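Local coordinates for protein xyloglucan-specific endo-beta-1,4-glucanase GH12 (Aspergillus niveus, PDB 4NPR) that probably hydrolyses internal beta-1,4-glucosidic linkages of the plant cell-wall polysaccharide xyloglucan, retaining the beta configuration at the cleaved sugar, at residues Y42-G47 and K84-A89; G54-T59 and W70-S75. All coordinates share one frame; numbering follows the deposited sequence.

Overall arrangement
The two contacts sit in the two facing sheets of a beta jelly roll, their centres about 9 Å apart. Contact 1 (42-47 with 84-89) joins a loop to the start of strand 87-97 in the larger sheet, whose concave face lines the substrate cleft in GH12 enzymes. Contact 2 (54-59 with 70-75) is a hairpin of the smaller, outer sheet, and its strands lie in sequence between the two segments of contact 1. Probable hydrogen bonds bridge the layers: Asn43 OD1 lies 2.7 Å from Thr58 OG1, and Ser85 OG is 2.7 Å from Gln56 OE1. Van der Waals packing adds to them, with Leu45 CD2 3.6 Å from Gln56 OE1 and Ala87 O 3.6 Å from Trp70 CH2.

Contact 1 of 2, residues Y42-G47 and K84-A89; sequences YNNLWG and KSFANA
Tyr42 and Asn88 lie side by side at one end of the contact, their side chains pointing the same way. Tyr42 N donates to Asn88 O at 3.0 Å, and Asn88 N returns a 3.2 Å bond to Tyr42 O. The ring and amide planes are 18° apart, with Tyr42 CD2 3.8 Å from Asn88 OD1. Because Asn88 CG sits between its own backbone N and carbonyl carbon (chi1 66°), the amide folds back along the chain and ND2 reaches Phe86 O at 2.7 Å. That oxygen is gripped twice, since Asn44 ND2 also donates to it, at 2.9 Å, from above the carbonyl plane. Strands 39-42 and 87-97 are neighbours in the larger sheet of the jelly roll, but past Tyr42 the first chain leaves strand geometry and makes an inverse gamma turn centred on Leu45. The turn stays attached through Phe86 N, which donates to Asn44 O at 3.1 Å. At the far end Lys84 O accepts from Gly47 N at 2.9 Å, a bent bond with an N-H...O angle of 133°. Lys84 CD passes 3.6 Å from Gly47 O, while the chain, bent at chi2 and chi4, carries NZ on to the carbonyl oxygens of Gln82, Gly78, Gly79 and Phe226.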
loop_
_atom_site.group_PDB
_atom_site.type_symbol
_atom_site.label_atom_id
_atom_site.label_comp_id
_atom_site.label_asym_id
_atom_site.label_seq_id
_atom_site.Cartn_x
_atom_site.Cartn_y
_atom_site.Cartn_z
ATOM N N TYR A 42 7.960 -6.395 5.498
ATOM C CA TYR A 42 7.897 -5.780 6.832
ATOM C C TYR A 42 6.627 -6.166 7.534
ATOM O O TYR A 42 5.598 -6.230 6.906
ATOM C CB TYR A 42 7.839 -4.252 6.721
ATOM C CG TYR A 42 9.065 -3.560 6.202
ATOM C CD1 TYR A 42 10.098 -3.178 7.085
ATOM C CD2 TYR A 42 9.195 -3.231 4.834
ATOM C CE1 TYR A 42 11.221 -2.502 6.628
ATOM C CE2 TYR A 42 10.330 -2.554 4.364
ATOM C CZ TYR A 42 11.325 -2.187 5.269
ATOM O OH TYR A 42 12.450 -1.527 4.869
ATOM N N ASN A 43 6.709 -6.374 8.833
ATOM C CA ASN A 43 5.551 -6.553 9.701
ATOM C C ASN A 43 5.019 -5.141 10.073
ATOM O O ASN A 43 3.819 -4.852 9.903
ATOM C CB ASN A 43 5.981 -7.363 10.944
ATOM C CG ASN A 43 4.846 -8.082 11.630
ATOM O OD1 ASN A 43 3.896 -8.520 11.027
ATOM N ND2 ASN A 43 4.985 -8.245 12.913
ATOM N N ASN A 44 5.907 -4.259 10.542
ATOM C CA ASN A 44 5.611 -2.816 10.634
ATOM C C ASN A 44 4.309 -2.537 11.412
ATOM O O ASN A 44 3.340 -2.010 10.888
ATOM C CB ASN A 44 5.589 -2.234 9.211
ATOM C CG ASN A 44 5.367 -0.725 9.164
ATOM O OD1 ASN A 44 5.731 0.002 10.055
ATOM N ND2 ASN A 44 4.771 -0.260 8.080
ATOM N N LEU A 45 4.319 -2.890 12.686
ATOM C CA LEU A 45 3.171 -2.710 13.549
ATOM C C LEU A 45 3.146 -1.291 14.157
ATOM O O LEU A 45 2.887 -1.094 15.331
ATOM C CB LEU A 45 3.217 -3.764 14.657
ATOM C CG LEU A 45 3.297 -5.214 14.195
ATOM C CD1 LEU A 45 3.053 -6.182 15.345
ATOM C CD2 LEU A 45 2.241 -5.434 13.129
ATOM N N TRP A 46 3.403 -0.289 13.335
ATOM C CA TRP A 46 3.594 1.066 13.847
ATOM C C TRP A 46 2.430 1.559 14.734
ATOM O O TRP A 46 2.628 2.405 15.592
ATOM C CB TRP A 46 3.851 2.017 12.682
ATOM C CG TRP A 46 2.708 2.247 11.768
ATOM C CD1 TRP A 46 2.476 1.612 10.586
ATOM C CD2 TRP A 46 1.629 3.190 11.930
ATOM N NE1 TRP A 46 1.322 2.102 10.000
ATOM C CE2 TRP A 46 0.787 3.062 10.809
ATOM C CE3 TRP A 46 1.300 4.119 12.910
ATOM C CZ2 TRP A 46 -0.341 3.839 10.630
ATOM C CZ3 TRP A 46 0.178 4.903 12.730
ATOM C CH2 TRP A 46 -0.631 4.757 11.592
ATOM N N GLY A 47 1.234 1.000 14.556
ATOM C CA GLY A 47 0.077 1.527 15.183
ATOM C C GLY A 47 -0.460 0.662 16.273
ATOM O O GLY A 47 -1.607 0.891 16.672
ATOM N N LYS A 84 -3.521 0.032 12.687
ATOM C CA LYS A 84 -2.640 -0.609 13.585
ATOM C C LYS A 84 -1.312 -0.977 12.957
ATOM O O LYS A 84 -0.343 -1.213 13.674
ATOM C CB LYS A 84 -3.293 -1.889 14.133
ATOM C CG LYS A 84 -4.713 -1.719 14.685
ATOM C CD LYS A 84 -4.774 -0.503 15.590
ATOM C CE LYS A 84 -6.062 -0.528 16.353
ATOM N NZ LYS A 84 -7.129 0.083 15.528
ATOM N N SER A 85 -1.247 -1.071 11.638
ATOM C CA SER A 85 -0.038 -1.580 11.004
ATOM C C SER A 85 -0.066 -1.436 9.484
ATOM O O SER A 85 -1.055 -1.026 8.869
ATOM C CB SER A 85 0.134 -3.065 11.359
ATOM O OG SER A 85 -0.957 -3.859 10.830
ATOM N N PHE A 86 1.050 -1.768 8.863
ATOM C CA PHE A 86 1.109 -1.762 7.449
ATOM C C PHE A 86 2.212 -2.709 7.018
ATOM O O PHE A 86 3.281 -2.276 6.567
ATOM C CB PHE A 86 1.368 -0.356 6.919
ATOM C CG PHE A 86 1.515 -0.313 5.428
ATOM C CD1 PHE A 86 0.543 -0.932 4.594
ATOM C CD2 PHE A 86 2.613 0.286 4.839
ATOM C CE1 PHE A 86 0.678 -0.929 3.201
ATOM C CE2 PHE A 86 2.744 0.312 3.438
ATOM C CZ PHE A 86 1.790 -0.310 2.620
ATOM N N ALA A 87 1.935 -4.006 7.183
ATOM C CA ALA A 87 2.796 -5.046 6.678
ATOM C C ALA A 87 2.681 -5.009 5.160
ATOM O O ALA A 87 1.593 -5.026 4.623
ATOM C CB ALA A 87 2.336 -6.393 7.178
ATOM N N ASN A 88 3.832 -4.997 4.501
ATOM C CA ASN A 88 3.941 -4.717 3.096
ATOM C C ASN A 88 5.226 -5.268 2.571
ATOM O O ASN A 88 6.202 -5.466 3.305
ATOM C CB ASN A 88 3.965 -3.210 2.856
ATOM C CG ASN A 88 5.201 -2.553 3.427
ATOM O OD1 ASN A 88 6.160 -2.248 2.716
ATOM N ND2 ASN A 88 5.194 -2.343 4.728
ATOM N N ALA A 89 5.237 -5.504 1.271
ATOM C CA ALA A 89 6.479 -5.712 0.530
ATOM C C ALA A 89 6.914 -4.372 -0.138
ATOM O O ALA A 89 6.166 -3.814 -0.914
ATOM C CB ALA A 89 6.268 -6.773 -0.534
#

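Contact 2 of 2, residues G54-T59 and W70-S75; sequences GSQCTT and WNTKWS
Thr58 and Thr72 face each other in a non-hydrogen-bonded pair of two antiparallel strands, whose N-to-C directions differ by 169°. Their hydroxyl oxygens, Thr58 OG1 and Thr72 OG1, are 2.9 Å apart, and Thr58 OG1 is also hydrogen-bonded to Asn43 OD1 of the facing sheet. Thr72 OG1 stands opposite its own backbone N (chi1 -172°), a rotation that carries it toward the partner strand, where Cys57 O lies 3.0 Å away. The same hydroxyl accepts from Gln56 NE2 at 3.1 Å, with the oxygen slightly tilted from the amide plane. Gln56 is extended beyond CG and runs alongside Trp74, its CB 3.6 Å from Trp74 CB and its amide turned 36° from the indole. The oxygen of that amide is fixed as well, since Gln56 OE1 is bonded to Ser85 OG and Trp76 NE1. Residues of strands 87-97 and 215-226 pack against this buried face, Ala87 on Gln56 and Thr58, Thr223 on Thr72, Pro225 on Trp74.

The other face is looser and more open to solvent. Ser55 and Lys73 are exposed there, and Thr59 CB approaches Asn71 OD1 no closer than 3.7 Å. A water donates to both Cys57 O and Asn71 OD1, bridging the strands, while Cys57 SG forms a disulfide with Cys28. Paired backbone bonds such as Cys57 N to Lys73 O (2.9 Å) and Lys73 N to Cys57 O (2.8 Å) repeat at every second residue pair, the ladder of an antiparallel beta hairpin, here in the smaller sheet of the GH12 jelly roll.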
loop_
_atom_site.group_PDB
_atom_site.type_symbol
_atom_site.label_atom_id
_atom_site.label_comp_id
_atom_site.label_asym_id
_atom_site.label_seq_id
_atom_site.Cartn_x
_atom_site.Cartn_y
_atom_site.Cartn_z
ATOM N N GLY A 54 -4.625 -7.334 20.645
ATOM C CA GLY A 54 -4.322 -7.948 19.342
ATOM C C GLY A 54 -2.850 -8.232 19.070
ATOM O O GLY A 54 -1.974 -7.887 19.852
ATOM N N SER A 55 -2.570 -8.866 17.941
ATOM C CA SER A 55 -1.197 -9.020 17.501
ATOM C C SER A 55 -1.208 -9.365 16.026
ATOM O O SER A 55 -2.278 -9.439 15.420
ATOM C CB SER A 55 -0.440 -10.062 18.338
ATOM O OG SER A 55 -1.012 -11.375 18.285
ATOM N N GLN A 56 -0.034 -9.544 15.441
ATOM C CA GLN A 56 0.063 -9.800 14.022
ATOM C C GLN A 56 1.418 -10.357 13.675
ATOM O O GLN A 56 2.402 -9.804 14.117
ATOM C CB GLN A 56 -0.139 -8.493 13.248
ATOM C CG GLN A 56 0.201 -8.524 11.760
ATOM C CD GLN A 56 -0.333 -7.299 11.075
ATOM O OE1 GLN A 56 -0.917 -6.416 11.730
ATOM N NE2 GLN A 56 -0.151 -7.221 9.741
ATOM N N CYS A 57 1.411 -11.416 12.848
ATOM C CA CYS A 57 2.605 -12.099 12.319
ATOM C C CYS A 57 2.579 -12.155 10.806
ATOM O O CYS A 57 1.550 -12.417 10.177
ATOM C CB CYS A 57 2.695 -13.541 12.829
ATOM S SG CYS A 57 2.658 -13.658 14.636
ATOM N N THR A 58 3.739 -11.928 10.222
ATOM C CA THR A 58 3.893 -11.863 8.781
ATOM C C THR A 58 4.771 -13.023 8.336
ATOM O O THR A 58 5.725 -13.392 9.017
ATOM C CB THR A 58 4.480 -10.486 8.416
ATOM O OG1 THR A 58 3.462 -9.514 8.570
ATOM C CG2 THR A 58 4.962 -10.410 6.994
ATOM N N THR A 59 4.467 -13.619 7.187
ATOM C CA THR A 59 5.267 -14.777 6.713
ATOM C C THR A 59 5.689 -14.644 5.274
ATOM O O THR A 59 4.891 -14.487 4.394
ATOM C CB THR A 59 4.478 -16.103 6.858
ATOM O OG1 THR A 59 4.112 -16.304 8.235
ATOM C CG2 THR A 59 5.301 -17.336 6.333
ATOM N N TRP A 70 3.660 -14.201 -0.022
ATOM C CA TRP A 70 3.721 -14.011 1.424
ATOM C C TRP A 70 2.343 -13.893 2.006
ATOM O O TRP A 70 1.351 -13.880 1.253
ATOM C CB TRP A 70 4.516 -12.756 1.795
ATOM C CG TRP A 70 3.964 -11.416 1.284
ATOM C CD1 TRP A 70 4.088 -10.893 0.018
ATOM C CD2 TRP A 70 3.265 -10.414 2.053
ATOM N NE1 TRP A 70 3.508 -9.631 -0.042
ATOM C CE2 TRP A 70 3.003 -9.321 1.194
ATOM C CE3 TRP A 70 2.847 -10.334 3.378
ATOM C CZ2 TRP A 70 2.337 -8.179 1.633
ATOM C CZ3 TRP A 70 2.188 -9.208 3.803
ATOM C CH2 TRP A 70 1.933 -8.151 2.945
ATOM N N ASN A 71 2.299 -13.787 3.341
ATOM C CA ASN A 71 1.070 -13.482 4.045
ATOM C C ASN A 71 1.263 -12.841 5.404
ATOM O O ASN A 71 2.368 -12.805 5.973
ATOM C CB ASN A 71 0.217 -14.742 4.218
ATOM C CG ASN A 71 0.743 -15.673 5.296
ATOM O OD1 ASN A 71 0.905 -15.284 6.472
ATOM N ND2 ASN A 71 0.995 -16.931 4.907
ATOM N N THR A 72 0.156 -12.363 5.938
ATOM C CA THR A 72 0.143 -11.922 7.288
ATOM C C THR A 72 -1.179 -12.297 7.978
ATOM O O THR A 72 -2.222 -12.376 7.334
ATOM C CB THR A 72 0.415 -10.410 7.325
ATOM O OG1 THR A 72 0.584 -10.000 8.682
ATOM C CG2 THR A 72 -0.712 -9.630 6.730
ATOM N N LYS A 73 -1.114 -12.482 9.294
ATOM C CA LYS A 73 -2.223 -12.939 10.086
ATOM C C LYS A 73 -2.338 -12.059 11.270
ATOM O O LYS A 73 -1.326 -11.695 11.860
ATOM C CB LYS A 73 -1.941 -14.348 10.561
ATOM C CG LYS A 73 -1.807 -15.297 9.387
ATOM C CD LYS A 73 -1.498 -16.737 9.740
ATOM C CE LYS A 73 -1.713 -17.583 8.485
ATOM N NZ LYS A 73 -0.644 -18.604 8.336
ATOM N N TRP A 74 -3.564 -11.735 11.661
ATOM C CA TRP A 74 -3.741 -10.739 12.682
ATOM C C TRP A 74 -5.092 -10.750 13.338
ATOM O O TRP A 74 -6.065 -11.213 12.771
ATOM C CB TRP A 74 -3.444 -9.311 12.126
ATOM C CG TRP A 74 -4.284 -8.831 10.935
ATOM C CD1 TRP A 74 -3.939 -8.898 9.609
ATOM C CD2 TRP A 74 -5.574 -8.195 10.973
ATOM N NE1 TRP A 74 -4.932 -8.363 8.821
ATOM C CE2 TRP A 74 -5.952 -7.930 9.629
ATOM C CE3 TRP A 74 -6.428 -7.814 11.996
ATOM C CZ2 TRP A 74 -7.138 -7.293 9.296
ATOM C CZ3 TRP A 74 -7.643 -7.186 11.657
ATOM C CH2 TRP A 74 -7.980 -6.939 10.314
ATOM N N SER A 75 -5.121 -10.242 14.566
ATOM C CA SER A 75 -6.338 -9.819 15.201
ATOM C C SER A 75 -6.014 -8.522 15.906
ATOM O O SER A 75 -4.964 -8.417 16.534
ATOM C CB SER A 75 -6.781 -10.822 16.255
ATOM O OG SER A 75 -6.995 -12.099 15.684
HETATM O O HOH W 1 2.045 -15.173 8.851
#